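Local structure of putative hydroxymethylglutaryl-CoA synthase (Streptococcus mutans, 3SQZ) at residues Leu240-Thr245 against Phe339-Gly344. The protein probably makes hydroxymethylglutaryl-CoA by condensing acetoacetyl-CoA with an acetyl group, and binds coenzyme A in a thiolase-type fold. Sequence-based numbering, arbitrary orientation.
Sequences LDMLKT and FSYGSG. With COA (coenzyme A), chain D.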
loop_
_atom_site.group_PDB
_atom_site.type_symbol
_atom_site.label_atom_id
_atom_site.label_comp_id
_atom_site.label_asym_id
_atom_site.label_seq_id
_atom_site.Cartn_x
_atom_site.Cartn_y
_atom_site.Cartn_z
ATOM N N LEU A 240 14.136 9.596 -6.757
ATOM C CA LEU A 240 14.477 9.605 -8.180
ATOM C C LEU A 240 15.872 9.060 -8.473
ATOM O O LEU A 240 16.072 8.384 -9.480
ATOM C CB LEU A 240 14.294 11.004 -8.774
ATOM C CG LEU A 240 12.850 11.500 -8.778
ATOM C CD1 LEU A 240 12.785 12.965 -9.176
ATOM C CD2 LEU A 240 11.991 10.657 -9.713
ATOM N N ASP A 241 16.837 9.328 -7.596
ATOM C CA ASP A 241 18.184 8.808 -7.816
ATOM C C ASP A 241 18.275 7.299 -7.581
ATOM O O ASP A 241 18.972 6.589 -8.309
ATOM C CB ASP A 241 19.220 9.533 -6.965
ATOM C CG ASP A 241 20.634 9.142 -7.342
ATOM O OD1 ASP A 241 21.055 9.486 -8.466
ATOM O OD2 ASP A 241 21.316 8.480 -6.532
ATOM N N MET A 242 17.586 6.802 -6.560
ATOM C CA MET A 242 17.561 5.367 -6.340
ATOM C C MET A 242 16.797 4.664 -7.455
ATOM O O MET A 242 17.164 3.567 -7.861
ATOM C CB MET A 242 17.009 5.041 -4.961
ATOM C CG MET A 242 17.932 5.541 -3.871
ATOM S SD MET A 242 17.566 4.878 -2.247
ATOM C CE MET A 242 18.089 3.172 -2.411
ATOM N N LEU A 243 15.762 5.309 -7.976
ATOM C CA LEU A 243 15.071 4.762 -9.137
ATOM C C LEU A 243 16.021 4.671 -10.334
ATOM O O LEU A 243 16.172 3.613 -10.952
ATOM C CB LEU A 243 13.859 5.618 -9.486
ATOM C CG LEU A 243 13.138 5.294 -10.793
ATOM C CD1 LEU A 243 12.548 3.892 -10.815
ATOM C CD2 LEU A 243 12.061 6.330 -11.045
ATOM N N LYS A 244 16.671 5.783 -10.654
ATOM C CA LYS A 244 17.567 5.833 -11.802
ATOM C C LYS A 244 18.681 4.795 -11.712
ATOM O O LYS A 244 18.932 4.052 -12.665
ATOM C CB LYS A 244 18.182 7.229 -11.942
ATOM C CG LYS A 244 19.245 7.339 -13.030
ATOM C CD LYS A 244 19.869 8.725 -13.058
ATOM C CE LYS A 244 20.931 8.833 -14.147
ATOM N NZ LYS A 244 21.423 10.227 -14.319
ATOM N N THR A 245 19.350 4.747 -10.563
ATOM C CA THR A 245 20.516 3.883 -10.409
ATOM C C THR A 245 20.131 2.409 -10.312
ATOM O O THR A 245 20.831 1.542 -10.834
ATOM C CB THR A 245 21.403 4.296 -9.207
ATOM O OG1 THR A 245 20.628 4.305 -8.002
ATOM C CG2 THR A 245 22.009 5.675 -9.435
ATOM N N PHE A 339 8.607 -0.620 -9.276
ATOM C CA PHE A 339 9.649 0.081 -8.535
ATOM C C PHE A 339 9.170 0.383 -7.136
ATOM O O PHE A 339 8.282 1.223 -6.938
ATOM C CB PHE A 339 10.034 1.411 -9.180
ATOM C CG PHE A 339 10.887 2.280 -8.273
ATOM C CD1 PHE A 339 12.195 1.911 -7.972
ATOM C CD2 PHE A 339 10.388 3.444 -7.710
ATOM C CE1 PHE A 339 12.991 2.692 -7.142
ATOM C CE2 PHE A 339 11.185 4.221 -6.879
ATOM C CZ PHE A 339 12.485 3.849 -6.596
ATOM N N SER A 340 9.757 -0.303 -6.169
ATOM C CA SER A 340 9.435 -0.097 -4.770
ATOM C C SER A 340 10.477 0.795 -4.121
ATOM O O SER A 340 11.664 0.675 -4.403
ATOM C CB SER A 340 9.378 -1.453 -4.061
ATOM O OG SER A 340 9.053 -1.326 -2.686
ATOM N N TYR A 341 10.015 1.709 -3.277
ATOM C CA TYR A 341 10.888 2.576 -2.502
ATOM C C TYR A 341 10.421 2.614 -1.062
ATOM O O TYR A 341 9.222 2.542 -0.771
ATOM C CB TYR A 341 10.879 4.005 -3.065
ATOM C CG TYR A 341 11.786 5.006 -2.342
ATOM C CD1 TYR A 341 13.146 5.072 -2.625
ATOM C CD2 TYR A 341 11.277 5.888 -1.392
ATOM C CE1 TYR A 341 13.971 5.979 -1.985
ATOM C CE2 TYR A 341 12.099 6.810 -0.740
ATOM C CZ TYR A 341 13.449 6.843 -1.036
ATOM O OH TYR A 341 14.294 7.735 -0.408
ATOM N N GLY A 342 11.384 2.728 -0.161
ATOM C CA GLY A 342 11.114 3.063 1.221
ATOM C C GLY A 342 12.163 4.058 1.664
ATOM O O GLY A 342 13.346 3.900 1.375
ATOM N N SER A 343 11.738 5.086 2.377
ATOM C CA SER A 343 12.662 6.073 2.911
ATOM C C SER A 343 13.684 5.459 3.856
ATOM O O SER A 343 13.440 4.416 4.478
ATOM C CB SER A 343 11.883 7.176 3.616
ATOM O OG SER A 343 11.192 7.982 2.675
ATOM N N GLY A 344 14.831 6.107 3.959
ATOM C CA GLY A 344 15.836 5.665 4.895
ATOM C C GLY A 344 17.157 5.084 4.408
ATOM O O GLY A 344 18.117 5.202 5.160
HETATM N N1A COA D . -0.603 25.241 -9.078
HETATM C C2A COA D . -0.008 24.100 -9.484
HETATM N N3A COA D . 1.020 23.551 -8.737
HETATM C C4A COA D . 1.423 24.168 -7.594
HETATM C C5A COA D . 0.814 25.349 -7.168
HETATM C C6A COA D . -0.184 25.881 -7.894
HETATM N N6A COA D . -0.824 27.090 -7.466
HETATM N N7A COA D . 1.410 25.749 -6.000
HETATM C C8A COA D . 2.363 24.864 -5.691
HETATM N N9A COA D . 2.369 23.886 -6.718
HETATM C C1B COA D . 3.148 22.656 -6.718
HETATM C C2B COA D . 4.605 22.519 -7.241
HETATM O O2B COA D . 5.297 23.327 -8.081
HETATM C C3B COA D . 4.845 21.034 -7.032
HETATM O O3B COA D . 5.092 20.112 -8.019
HETATM P P3B COA D . 6.461 20.002 -8.729
HETATM O O7A COA D . 7.476 19.286 -7.764
HETATM O O8A COA D . 6.172 19.117 -9.983
HETATM O O9A COA D . 6.949 21.372 -9.118
HETATM C C4B COA D . 4.053 20.769 -5.809
HETATM O O4B COA D . 2.784 21.368 -6.141
HETATM C C5B COA D . 4.605 20.656 -4.429
HETATM O O5B COA D . 5.020 21.957 -4.112
HETATM P P1A COA D . 5.705 22.252 -2.717
HETATM O O1A COA D . 6.975 21.329 -2.533
HETATM O O2A COA D . 6.077 23.718 -2.631
HETATM O O3A COA D . 4.615 21.877 -1.618
HETATM P P2A COA D . 4.937 21.595 -0.088
HETATM O O4A COA D . 6.132 22.488 0.413
HETATM O O5A COA D . 3.701 21.873 0.736
HETATM O O6A COA D . 5.349 20.058 0.077
HETATM C CBP COA D . 5.351 17.671 -0.378
HETATM C CCP COA D . 4.877 19.048 -0.775
HETATM C CDP COA D . 6.839 17.628 -0.466
HETATM C CEP COA D . 4.770 16.627 -1.301
HETATM C CAP COA D . 4.889 17.426 1.030
HETATM O OAP COA D . 3.539 17.204 1.098
HETATM C C9P COA D . 5.662 16.320 1.721
HETATM O O9P COA D . 6.805 16.471 2.139
HETATM N N8P COA D . 4.928 15.055 1.909
HETATM C C7P COA D . 5.595 13.864 2.399
HETATM C C6P COA D . 6.531 13.228 1.393
HETATM C C5P COA D . 7.114 11.896 1.868
HETATM O O5P COA D . 6.562 11.238 2.720
HETATM N N4P COA D . 8.291 11.389 1.216
HETATM C C3P COA D . 8.812 10.062 1.578
HETATM C C2P COA D . 8.677 8.982 0.540
HETATM S S1P COA D . 9.161 9.412 -1.100
#
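Tyr341 OH, at the far end of the ring that meets Met242, is hydrogen-bonded to Asp218 OD1, an oxygen it shares with Ser343 OG, while Asp218 OD2 takes Gly344 N; the phenol is thus fixed at its polar end. Met242 has two conformers, and in one of them SD lies 3.8 Å from Tyr341 CE1. The line from SD to the ring centroid is 76° off the normal, which identifies an edge-on Met-aromatic contact for that conformer. S1P, the thiol sulfur of coenzyme A, comes obliquely to the other side of the ring, 3.9 Å from Tyr341 CE2, so the ring lies between the two sulfurs. His267, the predicted proton donor/acceptor, is also beside it. In fold terms, helix 232-254 packs on strand 335-342 of the thiolase-type sheet, the local axes approaching to 9.6 Å. Farther back along the strand the Leu243-Phe339 contact is apolar. Leu243 CD1 sits over one face of Phe339, 3.6 Å from the ring centroid and 19° off its normal, good CH-pi geometry. The far rim rests on the helix itself, Phe339 CE1 being 3.5 Å from Leu243 CA. The Phe339 side chain also touches Phe264 and Phe266 of strand 263-266.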